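Local coordinates for protein ribose-phosphate pyrophosphokinase (Mycobacterium smegmatis, PDB 5MP7) that probably makes phosphoribosyl pyrophosphate by transferring the pyrophosphoryl group of ATP to the 1-hydroxyl of ribose 5-phosphate, with magnesium as cofactor, at residues P21-Q26 with F62-H67; E186-S191 with T225-D230; G241-L246 with A272-R277. All coordinates share one frame; numbering follows the deposited sequence.

Contact 1 (P21-Q26 with F62-H67); sequences PELADQ and FVLQSH
Leu64, at the end of strand 60-64, drives its forked end against the first turn of helix 21-31, where Leu23 and Ala24 receive it. The tightest point is made with main chain: CD2 of Leu64 lies 3.9 Å from CA of Ala24, and the same methyl is 4.3 Å from Ala24 CB. CG of Leu64 is anti to the backbone N (chi1 171°), an extended setting that carries both methyls out from the strand to the helix. The small side chain of Ala24 lets Leu64 come this near, and CA of Ala24 and CA of Leu64 are 7.1 Å apart. Leu23 adds a looser touch, its CD2 resting 4.4 Å from CD1 of Leu64, the other branch of the fork. All three residues are buried and the join is wholly apolar.

The helix has a different character on its outer side, where Glu22 and Asp25 are exposed and Asp25 points away from the strand. Beyond the strand, Ser66 also turns toward the helix but makes no close contact with it; its OG is hydrogen-bonded to the carbonyl O of Thr284. Ile301 lies against Leu23 and Ile96 against Leu64, continuing the apolar layer. Helix 21-31 follows strand 12-16, which pairs in parallel with strand 60-64, so this is helix-on-sheet packing of the α/β phosphoribosyltransferase-like fold in the N-terminal domain.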
loop_
_atom_site.group_PDB
_atom_site.type_symbol
_atom_site.label_atom_id
_atom_site.label_comp_id
_atom_site.label_asym_id
_atom_site.label_seq_id
_atom_site.Cartn_x
_atom_site.Cartn_y
_atom_site.Cartn_z
ATOM N N PRO A 21 -5.823 42.832 -36.025
ATOM C CA PRO A 21 -5.930 44.136 -35.346
ATOM C C PRO A 21 -5.366 45.368 -36.104
ATOM O O PRO A 21 -5.926 46.460 -35.969
ATOM C CB PRO A 21 -5.211 43.907 -33.997
ATOM C CG PRO A 21 -4.418 42.632 -34.152
ATOM C CD PRO A 21 -5.027 41.841 -35.262
ATOM N N GLU A 22 -4.303 45.214 -36.883
ATOM C CA GLU A 22 -3.782 46.336 -37.682
ATOM C C GLU A 22 -4.788 46.839 -38.695
ATOM O O GLU A 22 -4.921 48.049 -38.898
ATOM C CB GLU A 22 -2.444 45.971 -38.383
ATOM C CG GLU A 22 -1.211 45.907 -37.394
ATOM C CD GLU A 22 0.041 45.234 -37.978
ATOM O OE1 GLU A 22 0.125 45.075 -39.219
ATOM O OE2 GLU A 22 0.959 44.861 -37.196
ATOM N N LEU A 23 -5.498 45.929 -39.354
ATOM C CA LEU A 23 -6.466 46.350 -40.355
ATOM C C LEU A 23 -7.586 47.115 -39.677
ATOM O O LEU A 23 -8.018 48.149 -40.191
ATOM C CB LEU A 23 -7.049 45.185 -41.128
ATOM C CG LEU A 23 -8.049 45.514 -42.238
ATOM C CD1 LEU A 23 -7.459 46.443 -43.300
ATOM C CD2 LEU A 23 -8.489 44.215 -42.881
ATOM N N ALA A 24 -8.064 46.587 -38.552
ATOM C CA ALA A 24 -9.161 47.228 -37.815
ATOM C C ALA A 24 -8.807 48.642 -37.382
ATOM O O ALA A 24 -9.601 49.561 -37.493
ATOM C CB ALA A 24 -9.568 46.380 -36.599
ATOM N N ASP A 25 -7.593 48.796 -36.886
ATOM C CA ASP A 25 -7.081 50.093 -36.483
ATOM C C ASP A 25 -6.950 51.038 -37.665
ATOM O O ASP A 25 -7.308 52.193 -37.522
ATOM C CB ASP A 25 -5.754 49.870 -35.771
ATOM C CG ASP A 25 -4.935 51.117 -35.628
ATOM O OD1 ASP A 25 -5.184 51.890 -34.662
ATOM O OD2 ASP A 25 -4.024 51.308 -36.505
ATOM N N GLN A 26 -6.448 50.563 -38.813
ATOM C CA GLN A 26 -6.346 51.408 -40.022
ATOM C C GLN A 26 -7.713 51.864 -40.528
ATOM O O GLN A 26 -7.873 53.015 -40.891
ATOM C CB GLN A 26 -5.652 50.699 -41.172
ATOM C CG GLN A 26 -4.139 50.558 -41.047
ATOM C CD GLN A 26 -3.532 49.571 -42.046
ATOM O OE1 GLN A 26 -4.136 49.185 -43.050
ATOM N NE2 GLN A 26 -2.321 49.149 -41.757
ATOM N N PHE A 62 -20.969 47.489 -38.217
ATOM C CA PHE A 62 -20.074 46.898 -39.206
ATOM C C PHE A 62 -19.113 45.980 -38.463
ATOM O O PHE A 62 -18.369 46.419 -37.585
ATOM C CB PHE A 62 -19.357 48.000 -39.950
ATOM C CG PHE A 62 -20.273 48.830 -40.764
ATOM C CD1 PHE A 62 -21.009 49.853 -40.183
ATOM C CD2 PHE A 62 -20.463 48.565 -42.106
ATOM C CE1 PHE A 62 -21.920 50.608 -40.942
ATOM C CE2 PHE A 62 -21.359 49.325 -42.868
ATOM C CZ PHE A 62 -22.064 50.365 -42.288
ATOM N N VAL A 63 -19.178 44.695 -38.756
ATOM C CA VAL A 63 -18.436 43.703 -37.983
ATOM C C VAL A 63 -17.313 43.212 -38.852
ATOM O O VAL A 63 -17.544 42.478 -39.760
ATOM C CB VAL A 63 -19.314 42.520 -37.608
ATOM C CG1 VAL A 63 -18.558 41.575 -36.703
ATOM C CG2 VAL A 63 -20.553 43.039 -36.930
ATOM N N LEU A 64 -16.094 43.634 -38.545
ATOM C CA LEU A 64 -14.939 43.382 -39.360
ATOM C C LEU A 64 -14.153 42.205 -38.820
ATOM O O LEU A 64 -13.673 42.237 -37.717
ATOM C CB LEU A 64 -14.073 44.636 -39.396
ATOM C CG LEU A 64 -12.669 44.584 -40.016
ATOM C CD1 LEU A 64 -12.636 44.062 -41.437
ATOM C CD2 LEU A 64 -12.114 46.005 -39.986
ATOM N N GLN A 65 -14.026 41.161 -39.614
ATOM C CA GLN A 65 -13.209 40.034 -39.247
ATOM C C GLN A 65 -12.447 39.517 -40.474
ATOM O O GLN A 65 -13.048 39.125 -41.492
ATOM C CB GLN A 65 -14.089 38.915 -38.650
ATOM C CG GLN A 65 -13.335 37.695 -38.173
ATOM C CD GLN A 65 -12.620 37.925 -36.833
ATOM O OE1 GLN A 65 -11.753 38.776 -36.710
ATOM N NE2 GLN A 65 -12.985 37.140 -35.830
ATOM N N SER A 66 -11.133 39.446 -40.340
ATOM C CA SER A 66 -10.303 38.730 -41.288
ATOM C C SER A 66 -10.195 37.241 -40.871
ATOM O O SER A 66 -10.496 36.901 -39.753
ATOM C CB SER A 66 -8.954 39.384 -41.319
ATOM O OG SER A 66 -8.255 38.960 -42.444
ATOM N N HIS A 67 -9.789 36.354 -41.775
ATOM C CA HIS A 67 -9.875 34.908 -41.546
ATOM C C HIS A 67 -8.587 34.204 -41.899
ATOM O O HIS A 67 -8.556 33.333 -42.779
ATOM C CB HIS A 67 -11.038 34.304 -42.331
ATOM C CG HIS A 67 -12.363 34.725 -41.815
ATOM N ND1 HIS A 67 -13.002 35.854 -42.257
ATOM C CD2 HIS A 67 -13.151 34.196 -40.857
ATOM C CE1 HIS A 67 -14.123 36.016 -41.587
ATOM N NE2 HIS A 67 -14.243 35.014 -40.737
#

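Contact 2 (E186-S191 with T225-D230); sequences EKWADS and TCILTD
The hydroxyl of Thr229 has two partners: OG1 lies over one face of Trp188 and is also hydrogen-bonded to NH2 of Arg181. It stands 3.2 Å above the ring plane, over the six-membered part of the indole, and its nearest ring atom is CZ2 of Trp188 at 3.3 Å. The oxygen thus packs on the indole through its face, while Arg181 gives this buried hydroxyl a polar partner.

The same threonine also offers its CB to the tryptophan. This carbon of Thr229 is 4.1 Å from the centroid of the six-membered ring of Trp188 and only 9° off its normal, a CH-pi contact made squarely over the face. OG1 of Thr229 is anti to the backbone N (chi1 -174°), which swings the oxygen from CB across the benzene part of the indole. Trp188, in turn, holds CG beside the backbone N (chi1 -79°), anti to the carbonyl carbon, and the long side chain reaches from the helix to the strand, where the CA atoms of Trp188 and Thr229 are still 8.5 Å apart.

Two residues back along the strand, Ile227 touches the ring, with CG2 4.3 Å from CZ3 of Trp188 in an oblique approach. The end of Ile227 leads away from the helix, and the residue also touches Ile255.

Thr229 immediately precedes Asp230, predicted to bind ribose 5-phosphate, so this helix-on-sheet packing of the phosphoribosyltransferase-like fold backs the strand leading into that site. Helix 182-191 lies on one face of the mixed sheet and lays its tryptophan against strand 225-230, which runs parallel to strands 172-176 and 253-258 on its two sides. Ala257 of the latter strand also touches Trp188, as do Gln156 and Thr160 of helix 156-167.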
loop_
_atom_site.group_PDB
_atom_site.type_symbol
_atom_site.label_atom_id
_atom_site.label_comp_id
_atom_site.label_asym_id
_atom_site.label_seq_id
_atom_site.Cartn_x
_atom_site.Cartn_y
_atom_site.Cartn_z
ATOM N N GLU A 186 -7.411 39.296 -68.424
ATOM C CA GLU A 186 -7.844 40.124 -69.547
ATOM C C GLU A 186 -8.240 41.521 -69.096
ATOM O O GLU A 186 -7.907 42.490 -69.748
ATOM C CB GLU A 186 -9.014 39.453 -70.284
ATOM C CG GLU A 186 -9.270 39.947 -71.711
ATOM C CD GLU A 186 -10.422 39.198 -72.398
ATOM O OE1 GLU A 186 -10.225 38.629 -73.515
ATOM O OE2 GLU A 186 -11.541 39.160 -71.800
ATOM N N LYS A 187 -8.942 41.622 -67.975
ATOM C CA LYS A 187 -9.296 42.935 -67.389
ATOM C C LYS A 187 -8.059 43.767 -67.002
ATOM O O LYS A 187 -8.024 44.962 -67.211
ATOM C CB LYS A 187 -10.201 42.778 -66.151
ATOM C CG LYS A 187 -11.619 42.257 -66.426
ATOM C CD LYS A 187 -12.568 42.404 -65.219
ATOM C CE LYS A 187 -13.402 43.645 -65.093
ATOM N NZ LYS A 187 -13.879 44.290 -66.329
ATOM N N TRP A 188 -7.045 43.113 -66.467
ATOM C CA TRP A 188 -5.820 43.792 -66.092
ATOM C C TRP A 188 -5.092 44.319 -67.312
ATOM O O TRP A 188 -4.545 45.408 -67.291
ATOM C CB TRP A 188 -4.888 42.840 -65.332
ATOM C CG TRP A 188 -5.252 42.660 -63.925
ATOM C CD1 TRP A 188 -6.473 42.400 -63.435
ATOM C CD2 TRP A 188 -4.369 42.678 -62.822
ATOM N NE1 TRP A 188 -6.422 42.263 -62.076
ATOM C CE2 TRP A 188 -5.127 42.431 -61.677
ATOM C CE3 TRP A 188 -3.002 42.897 -62.693
ATOM C CZ2 TRP A 188 -4.569 42.399 -60.402
ATOM C CZ3 TRP A 188 -2.444 42.886 -61.435
ATOM C CH2 TRP A 188 -3.225 42.633 -60.302
ATOM N N ALA A 189 -5.012 43.500 -68.351
ATOM C CA ALA A 189 -4.319 43.898 -69.584
ATOM C C ALA A 189 -4.955 45.152 -70.158
ATOM O O ALA A 189 -4.243 46.040 -70.622
ATOM C CB ALA A 189 -4.341 42.783 -70.590
ATOM N N ASP A 190 -6.280 45.247 -70.087
ATOM C CA ASP A 190 -7.004 46.464 -70.516
ATOM C C ASP A 190 -6.622 47.684 -69.647
ATOM O O ASP A 190 -6.325 48.753 -70.161
ATOM C CB ASP A 190 -8.540 46.251 -70.513
ATOM C CG ASP A 190 -9.042 45.325 -71.656
ATOM O OD1 ASP A 190 -8.357 45.219 -72.692
ATOM O OD2 ASP A 190 -10.131 44.702 -71.544
ATOM N N SER A 191 -6.588 47.489 -68.329
ATOM C CA SER A 191 -6.192 48.534 -67.354
ATOM C C SER A 191 -4.753 49.018 -67.539
ATOM O O SER A 191 -4.451 50.160 -67.224
ATOM C CB SER A 191 -6.289 47.993 -65.928
ATOM O OG SER A 191 -5.282 46.999 -65.755
ATOM N N THR A 225 8.359 41.728 -69.787
ATOM C CA THR A 225 8.123 41.808 -68.339
ATOM C C THR A 225 6.761 41.225 -68.041
ATOM O O THR A 225 5.749 41.823 -68.376
ATOM C CB THR A 225 8.193 43.267 -67.874
ATOM O OG1 THR A 225 9.500 43.772 -68.174
ATOM C CG2 THR A 225 7.960 43.389 -66.377
ATOM N N CYS A 226 6.732 40.056 -67.413
ATOM C CA CYS A 226 5.484 39.348 -67.117
ATOM C C CYS A 226 4.836 39.786 -65.808
ATOM O O CYS A 226 5.481 39.756 -64.795
ATOM C CB CYS A 226 5.748 37.867 -67.019
ATOM S SG CYS A 226 6.287 37.225 -68.602
ATOM N N ILE A 227 3.549 40.133 -65.858
ATOM C CA ILE A 227 2.741 40.379 -64.692
ATOM C C ILE A 227 1.904 39.121 -64.448
ATOM O O ILE A 227 0.902 38.903 -65.123
ATOM C CB ILE A 227 1.775 41.561 -64.901
ATOM C CG1 ILE A 227 2.445 42.751 -65.597
ATOM C CG2 ILE A 227 1.179 41.998 -63.581
ATOM C CD1 ILE A 227 3.617 43.371 -64.876
ATOM N N LEU A 228 2.326 38.302 -63.491
ATOM C CA LEU A 228 1.626 37.089 -63.114
ATOM C C LEU A 228 0.566 37.442 -62.101
ATOM O O LEU A 228 0.870 37.884 -60.996
ATOM C CB LEU A 228 2.594 36.139 -62.461
ATOM C CG LEU A 228 2.426 34.642 -62.413
ATOM C CD1 LEU A 228 1.742 34.096 -63.637
ATOM C CD2 LEU A 228 3.805 34.035 -62.223
ATOM N N THR A 229 -0.696 37.269 -62.457
ATOM C CA THR A 229 -1.786 37.752 -61.613
ATOM C C THR A 229 -2.632 36.585 -61.084
ATOM O O THR A 229 -3.024 35.711 -61.825
ATOM C CB THR A 229 -2.620 38.841 -62.337
ATOM O OG1 THR A 229 -3.577 39.380 -61.430
ATOM C CG2 THR A 229 -3.332 38.299 -63.534
ATOM N N ASP A 230 -2.897 36.590 -59.786
ATOM C CA ASP A 230 -3.780 35.609 -59.182
ATOM C C ASP A 230 -4.657 36.257 -58.107
ATOM O O ASP A 230 -4.387 37.344 -57.646
ATOM C CB ASP A 230 -2.966 34.437 -58.601
ATOM C CG ASP A 230 -3.676 33.057 -58.787
ATOM O OD1 ASP A 230 -4.834 33.026 -59.244
ATOM O OD2 ASP A 230 -3.063 31.982 -58.519
#

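Contact 3 (G241-L246 with A272-R277); sequences GAVNLL and AECGAR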
loop_
_atom_site.group_PDB
_atom_site.type_symbol
_atom_site.label_atom_id
_atom_site.label_comp_id
_atom_site.label_asym_id
_atom_site.label_seq_id
_atom_site.Cartn_x
_atom_site.Cartn_y
_atom_site.Cartn_z
ATOM N N GLY A 241 5.848 27.566 -59.801
ATOM C CA GLY A 241 5.922 26.784 -61.032
ATOM C C GLY A 241 5.792 27.663 -62.269
ATOM O O GLY A 241 6.526 27.493 -63.242
ATOM N N ALA A 242 4.872 28.621 -62.215
ATOM C CA ALA A 242 4.663 29.508 -63.325
ATOM C C ALA A 242 5.861 30.429 -63.570
ATOM O O ALA A 242 6.184 30.731 -64.705
ATOM C CB ALA A 242 3.382 30.304 -63.136
ATOM N N VAL A 243 6.509 30.870 -62.510
ATOM C CA VAL A 243 7.664 31.752 -62.637
ATOM C C VAL A 243 8.773 31.032 -63.368
ATOM O O VAL A 243 9.360 31.595 -64.277
ATOM C CB VAL A 243 8.182 32.209 -61.267
ATOM C CG1 VAL A 243 9.545 32.892 -61.385
ATOM C CG2 VAL A 243 7.181 33.173 -60.653
ATOM N N ASN A 244 9.030 29.798 -62.953
ATOM C CA ASN A 244 10.079 28.984 -63.535
ATOM C C ASN A 244 9.812 28.698 -65.028
ATOM O O ASN A 244 10.714 28.720 -65.853
ATOM C CB ASN A 244 10.195 27.678 -62.751
ATOM C CG ASN A 244 10.959 26.613 -63.515
ATOM O OD1 ASN A 244 12.124 26.801 -63.794
ATOM N ND2 ASN A 244 10.292 25.503 -63.899
ATOM N N LEU A 245 8.549 28.441 -65.357
ATOM C CA LEU A 245 8.122 28.214 -66.751
ATOM C C LEU A 245 8.320 29.446 -67.611
ATOM O O LEU A 245 8.684 29.329 -68.772
ATOM C CB LEU A 245 6.646 27.813 -66.805
ATOM C CG LEU A 245 6.333 26.510 -67.512
ATOM C CD1 LEU A 245 6.936 25.308 -66.799
ATOM C CD2 LEU A 245 4.819 26.397 -67.550
ATOM N N LEU A 246 7.997 30.615 -67.067
ATOM C CA LEU A 246 8.117 31.873 -67.823
ATOM C C LEU A 246 9.600 32.203 -68.043
ATOM O O LEU A 246 9.963 32.703 -69.098
ATOM C CB LEU A 246 7.430 33.024 -67.109
ATOM C CG LEU A 246 5.914 32.930 -67.044
ATOM C CD1 LEU A 246 5.371 33.919 -66.031
ATOM C CD2 LEU A 246 5.285 33.156 -68.405
ATOM N N ALA A 272 10.624 33.963 -52.356
ATOM C CA ALA A 272 11.902 34.679 -52.249
ATOM C C ALA A 272 13.022 34.045 -53.106
ATOM O O ALA A 272 13.841 34.764 -53.650
ATOM C CB ALA A 272 12.342 34.757 -50.791
ATOM N N GLU A 273 13.011 32.712 -53.236
ATOM C CA GLU A 273 14.010 31.941 -53.985
ATOM C C GLU A 273 13.667 31.759 -55.443
ATOM O O GLU A 273 14.537 31.426 -56.242
ATOM C CB GLU A 273 14.200 30.555 -53.409
ATOM C CG GLU A 273 14.980 30.564 -52.099
ATOM C CD GLU A 273 15.019 29.200 -51.425
ATOM O OE1 GLU A 273 14.543 28.200 -52.009
ATOM O OE2 GLU A 273 15.489 29.140 -50.258
ATOM N N CYS A 274 12.415 31.971 -55.820
ATOM C CA CYS A 274 12.073 31.941 -57.238
ATOM C C CYS A 274 12.545 33.284 -57.847
ATOM O O CYS A 274 12.888 34.250 -57.155
ATOM C CB CYS A 274 10.570 31.699 -57.461
ATOM S SG CYS A 274 9.514 33.173 -57.349
ATOM N N GLY A 275 12.563 33.369 -59.152
ATOM C CA GLY A 275 13.179 34.546 -59.746
ATOM C C GLY A 275 12.473 35.887 -59.587
ATOM O O GLY A 275 12.980 36.880 -60.084
ATOM N N ALA A 276 11.286 35.929 -58.990
ATOM C CA ALA A 276 10.439 37.101 -59.177
ATOM C C ALA A 276 11.050 38.350 -58.590
ATOM O O ALA A 276 11.570 38.339 -57.502
ATOM C CB ALA A 276 9.075 36.862 -58.596
ATOM N N ARG A 277 10.962 39.423 -59.341
ATOM C CA ARG A 277 11.494 40.701 -58.953
ATOM C C ARG A 277 10.655 41.332 -57.849
ATOM O O ARG A 277 11.176 42.021 -56.996
ATOM C CB ARG A 277 11.500 41.625 -60.165
ATOM C CG ARG A 277 12.463 42.758 -60.034
ATOM C CD ARG A 277 12.167 43.923 -60.962
ATOM N NE ARG A 277 12.159 45.140 -60.129
ATOM C CZ ARG A 277 12.432 46.383 -60.516
ATOM N NH1 ARG A 277 12.881 46.674 -61.742
ATOM N NH2 ARG A 277 12.304 47.362 -59.621
#
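Val243 of helix 237-248 meets Cys274 through apolar packing, and this valine supplies the helix's whole share of the contact. Both of its methyls straddle the sulfur: CG1 and CG2 of Val243 each lie 4.0 Å from Cys274 SG. CG1 is anti to the backbone N (chi1 168°), leaving CG2 anti to the carbonyl carbon, and the fork opens toward the segment that follows helix 267-273.

A second group of touches is made to backbone. CG1 of Val243 presses on the main chain of the turn, 3.8 Å from Gly275 N and 4.2 Å from Ala276 N. Gly275, lacking a side chain, presents its peptide directly to the methyl, and its CA is 6.8 Å from CA of Val243. Gly275 is exposed, whereas Val243 and Ala276 are buried.

The polar element lies within the turn. Ala276 N donates a weak hydrogen bond to Cys274 SG, 3.7 Å long and nearly straight at 163°. It closes the first residues after helix 267-273, beginning at Cys274, the first to leave helical geometry, and the sulfur serves both this N-H and the valine methyls.

Val243 also touches Leu228, Val254 and Ile256 of the sheet, and Ile256 meets Ala276 as well. Helix 237-248 connects strands 225-230 and 253-258, while helix 267-273 leads through this turn to strand 278-282. The three strands are parallel neighbours, and the arrangement is that of consecutive beta-alpha-beta units in the type I phosphoribosyltransferase fold.

Overall arrangement
Contacts 2 and 3 belong together, whereas contact 1 lies in another part of the chain, across its centre, with its own centre about 29 Å from that of contact 2 and about 32 Å from that of contact 3. The centres of contacts 2 and 3 are about 16 Å apart, and strand 225-230 joins them: Ile227 and Thr229 serve contact 2, while Leu228 points away from segment 186-191 and packs its CD2 3.8 Å from CG2 of Val243 in contact 3. Both lie near the predicted active site. The side chain of Thr229 is about 9 Å from that of Asp178, a predicted magnesium ligand, and Val243 about 10 Å from Asp230, predicted to bind ribose 5-phosphate, side chain to side chain.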